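Local coordinates for protein LEC-6 (Caenorhabditis elegans, PDB 3VV1) that binds galactose-containing glycans as a galectin and prefers saccharides in which galactose is joined to fucose, at residues D70-F75 and E135-H140. Sequence-based numbering, arbitrary orientation.
Sequences DIVLHF and ERTPSH. With GAL (beta-D-galactopyranose), chain C.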
ATOM      1  N   ASP A  70     -14.375  16.903   0.343  1.00 13.52           N
ATOM      2  CA  ASP A  70     -13.795  18.112  -0.246  1.00 13.09           C
ATOM      3  C   ASP A  70     -12.455  17.852  -0.824  1.00 12.55           C
ATOM      4  O   ASP A  70     -11.858  16.787  -0.530  1.00 13.90           O
ATOM      5  CB  ASP A  70     -13.732  19.245   0.807  1.00 14.10           C
ATOM      6  CG  ASP A  70     -14.980  20.094   0.802  1.00 14.43           C
ATOM      7  OD1 ASP A  70     -15.405  20.623  -0.291  1.00 15.04           O
ATOM      8  OD2 ASP A  70     -15.562  20.211   1.889  1.00 16.67           O
ATOM      9  N   ILE A  71     -11.931  18.812  -1.587  1.00 10.60           N
ATOM     10  CA  ILE A  71     -10.557  18.712  -2.074  1.00 10.46           C
ATOM     11  C   ILE A  71      -9.639  19.524  -1.134  1.00 10.31           C
ATOM     12  O   ILE A  71      -9.812  20.746  -0.975  1.00  9.54           O
ATOM     13  CB  ILE A  71     -10.382  19.247  -3.504  1.00 10.39           C
ATOM     14  CG1 ILE A  71     -11.266  18.406  -4.452  1.00 11.90           C
ATOM     15  CG2 ILE A  71      -8.895  19.180  -3.870  1.00  9.72           C
ATOM     16  CD1 ILE A  71     -11.363  19.048  -5.839  1.00 13.42           C
ATOM     17  N   VAL A  72      -8.741  18.851  -0.417  1.00 10.36           N
ATOM     18  CA  VAL A  72      -7.811  19.582   0.476  1.00 10.20           C
ATOM     19  C   VAL A  72      -6.781  20.364  -0.328  1.00  9.30           C
ATOM     20  O   VAL A  72      -6.474  21.509  -0.001  1.00 10.43           O
ATOM     21  CB  VAL A  72      -7.108  18.613   1.437  1.00 10.26           C
ATOM     22  CG1 VAL A  72      -5.882  19.267   2.121  1.00 12.30           C
ATOM     23  CG2 VAL A  72      -8.104  18.123   2.491  1.00 12.94           C
ATOM     24  N   LEU A  73      -6.233  19.755  -1.402  1.00  8.92           N
ATOM     25  CA  LEU A  73      -5.353  20.470  -2.312  1.00  8.26           C
ATOM     26  C   LEU A  73      -5.571  20.040  -3.730  1.00  8.24           C
ATOM     27  O   LEU A  73      -5.565  18.830  -4.040  1.00  8.88           O
ATOM     28  CB  LEU A  73      -3.886  20.223  -1.932  1.00  8.77           C
ATOM     29  CG  LEU A  73      -2.853  20.745  -2.950  1.00  7.49           C
ATOM     30  CD1 LEU A  73      -2.879  22.272  -3.150  1.00 10.42           C
ATOM     31  CD2 LEU A  73      -1.463  20.342  -2.520  1.00  9.35           C
ATOM     32  N   HIS A  74      -5.831  21.039  -4.599  1.00  8.75           N
ATOM     33  CA  HIS A  74      -5.904  20.830  -6.037  1.00  9.04           C
ATOM     34  C   HIS A  74      -4.683  21.557  -6.539  1.00  8.44           C
ATOM     35  O   HIS A  74      -4.583  22.781  -6.413  1.00  9.05           O
ATOM     36  CB  HIS A  74      -7.217  21.494  -6.529  1.00  9.54           C
ATOM     37  CG  HIS A  74      -7.320  21.667  -8.041  1.00  8.94           C
ATOM     38  ND1 HIS A  74      -7.674  20.640  -8.859  1.00  9.95           N
ATOM     39  CD2 HIS A  74      -7.210  22.791  -8.853  1.00 10.42           C
ATOM     40  CE1 HIS A  74      -7.803  21.078 -10.136  1.00 12.08           C
ATOM     41  NE2 HIS A  74      -7.492  22.405 -10.142  1.00 11.14           N
ATOM     42  N   PHE A  75      -3.736  20.814  -7.103  1.00  8.11           N
ATOM     43  CA  PHE A  75      -2.473  21.369  -7.638  1.00  7.58           C
ATOM     44  C   PHE A  75      -2.602  21.298  -9.166  1.00  8.99           C
ATOM     45  O   PHE A  75      -2.680  20.194  -9.731  1.00  9.25           O
ATOM     46  CB  PHE A  75      -1.317  20.480  -7.122  1.00  8.72           C
ATOM     47  CG  PHE A  75       0.017  20.802  -7.755  1.00  9.03           C
ATOM     48  CD1 PHE A  75       0.874  21.738  -7.151  1.00  9.04           C
ATOM     49  CD2 PHE A  75       0.442  20.168  -8.957  1.00  9.18           C
ATOM     50  CE1 PHE A  75       2.112  22.044  -7.694  1.00  9.92           C
ATOM     51  CE2 PHE A  75       1.697  20.505  -9.497  1.00 10.52           C
ATOM     52  CZ  PHE A  75       2.531  21.402  -8.871  1.00 11.26           C
ATOM     53  N   GLU A 135      -3.012  24.379   4.305  1.00 11.28           N
ATOM     54  CA  GLU A 135      -4.308  23.719   4.081  1.00 11.49           C
ATOM     55  C   GLU A 135      -5.450  24.466   4.829  1.00 13.07           C
ATOM     56  O   GLU A 135      -5.248  25.158   5.863  1.00 14.54           O
ATOM     57  CB  GLU A 135      -4.269  22.214   4.469  1.00 12.97           C
ATOM     58  CG  GLU A 135      -4.216  21.999   5.988  1.00 14.49           C
ATOM     59  CD  GLU A 135      -3.811  20.586   6.358  1.00 14.17           C
ATOM     60  OE1 GLU A 135      -2.978  19.993   5.653  1.00 17.08           O
ATOM     61  OE2 GLU A 135      -4.302  20.082   7.399  1.00 17.43           O
ATOM     62  N   ARG A 136      -6.633  24.370   4.245  1.00 13.54           N
ATOM     63  CA  ARG A 136      -7.810  25.057   4.756  1.00 14.74           C
ATOM     64  C   ARG A 136      -8.827  24.104   5.383  1.00 15.03           C
ATOM     65  O   ARG A 136      -9.788  24.549   6.001  1.00 18.15           O
ATOM     66  CB  ARG A 136      -8.427  25.831   3.566  1.00 14.28           C
ATOM     67  CG  ARG A 136      -7.592  26.986   3.057  1.00 17.39           C
ATOM     68  CD  ARG A 136      -7.204  26.764   1.638  1.00 19.71           C
ATOM     69  NE  ARG A 136      -6.423  27.861   1.115  1.00 18.59           N
ATOM     70  CZ  ARG A 136      -6.550  28.282  -0.155  1.00 16.44           C
ATOM     71  NH1 ARG A 136      -7.453  27.671  -0.915  1.00 14.77           N
ATOM     72  NH2 ARG A 136      -5.792  29.292  -0.638  1.00 16.64           N
ATOM     73  N   THR A 137      -8.578  22.793   5.228  1.00 15.23           N
ATOM     74  CA  THR A 137      -9.402  21.667   5.744  1.00 16.04           C
ATOM     75  C   THR A 137      -8.366  20.598   6.155  1.00 15.14           C
ATOM     76  O   THR A 137      -7.334  20.515   5.502  1.00 14.10           O
ATOM     77  CB  THR A 137     -10.323  21.154   4.607  1.00 16.70           C
ATOM     78  OG1 THR A 137     -11.224  22.234   4.265  1.00 20.10           O
ATOM     79  CG2 THR A 137     -11.151  20.044   5.117  1.00 18.58           C
ATOM     80  N   PRO A 138      -8.632  19.792   7.230  1.00 14.53           N
ATOM     81  CA  PRO A 138      -7.576  18.905   7.694  1.00 14.40           C
ATOM     82  C   PRO A 138      -7.184  17.832   6.679  1.00 13.69           C
ATOM     83  O   PRO A 138      -8.044  17.058   6.156  1.00 16.19           O
ATOM     84  CB  PRO A 138      -8.179  18.243   8.951  1.00 16.46           C
ATOM     85  CG  PRO A 138      -9.084  19.318   9.480  1.00 18.55           C
ATOM     86  CD  PRO A 138      -9.719  19.892   8.217  1.00 16.28           C
ATOM     87  N   SER A 139      -5.891  17.733   6.431  1.00 14.91           N
ATOM     88  CA  SER A 139      -5.368  16.687   5.536  1.00 13.14           C
ATOM     89  C   SER A 139      -5.400  15.295   6.158  1.00 13.29           C
ATOM     90  O   SER A 139      -5.278  14.295   5.431  1.00 13.61           O
ATOM     91  CB  SER A 139      -3.973  17.017   5.040  1.00 13.75           C
ATOM     92  OG  SER A 139      -3.095  17.267   6.136  1.00 14.62           O
ATOM     93  N   HIS A 140      -5.611  15.184   7.471  1.00 14.69           N
ATOM     94  CA  HIS A 140      -5.887  13.822   8.073  1.00 15.14           C
ATOM     95  C   HIS A 140      -7.080  13.098   7.442  1.00 16.18           C
ATOM     96  O   HIS A 140      -7.109  11.866   7.430  1.00 17.07           O
ATOM     97  CB  HIS A 140      -5.986  13.771   9.610  1.00 16.52           C
ATOM     98  CG  HIS A 140      -7.107  14.574  10.179  1.00 20.03           C
ATOM     99  ND1 HIS A 140      -8.438  14.284   9.957  1.00 22.91           N
ATOM    100  CD2 HIS A 140      -7.088  15.628  11.104  1.00 19.58           C
ATOM    101  CE1 HIS A 140      -9.202  15.151  10.634  1.00 20.70           C
ATOM    102  NE2 HIS A 140      -8.386  15.970  11.343  1.00 23.31           N
TER
HETATM  103  C1  GAL C   2     -11.018  26.841 -12.293  1.00 18.10           C
HETATM  104  C2  GAL C   2     -10.850  25.512 -13.091  1.00 17.60           C
HETATM  105  C3  GAL C   2     -10.924  24.351 -12.172  1.00 16.32           C
HETATM  106  C4  GAL C   2      -9.918  24.542 -11.026  1.00 15.07           C
HETATM  107  C5  GAL C   2     -10.173  25.906 -10.366  1.00 15.95           C
HETATM  108  C6  GAL C   2      -9.200  26.152  -9.189  1.00 14.44           C
HETATM  109  O2  GAL C   2     -11.889  25.435 -14.040  1.00 21.79           O
HETATM  110  O3  GAL C   2     -10.549  23.142 -12.888  1.00 17.75           O
HETATM  111  O4  GAL C   2      -8.568  24.469 -11.541  1.00 14.00           O
HETATM  112  O5  GAL C   2     -10.005  26.925 -11.287  1.00 14.91           O
HETATM  113  O6  GAL C   2      -9.484  27.442  -8.616  1.00 15.82           O
HETATM  114  O   HOH W   1      -7.552  22.746   2.153  1.00 12.57           O
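A chi1 of 165° swings Val72 CG1 to the far side from its own N, beside the carbonyl carbon, and sets CG2 beside the N; both methyls meet the loop Glu135-His140. CG1 lies 4.1 Å from Glu135 CB, the two side chains crossing at a slant, and also touches Ser139 CB; CG2 rests 3.8 Å from Pro138 O. Thr137 O lies 3.9 Å from both Val72 CG1 and Val72 CG2. No direct hydrogen bond joins the segments. Instead, one water donates to Val72 O (2.7 Å) and accepts from Arg136 N (2.8 Å). The Glu135 carboxylate ties the turn together: Ser139 OG meets OE1 on its syn side at 2.8 Å, while Ser139 N reaches OE2 at 3.0 Å from well above the carboxylate plane. Val72 and Leu73 form a classic beta bulge opposite Leu65, and Ile121 of the other sheet of the galectin sandwich packs on Val72 and Glu135. Further along the strand, His74 bonds galactose O4 through NE2 (2.7 Å), the sugar oxygen near the ring plane, while Asn64 holds ND1. Arg136 NH1 hydrogen-bonds Asn87 OD1, and Asn87 ND2 the galactose. Methyl packing and one water bridge thus set a braced loop, with second-shell Arg136, beside the His74 strand.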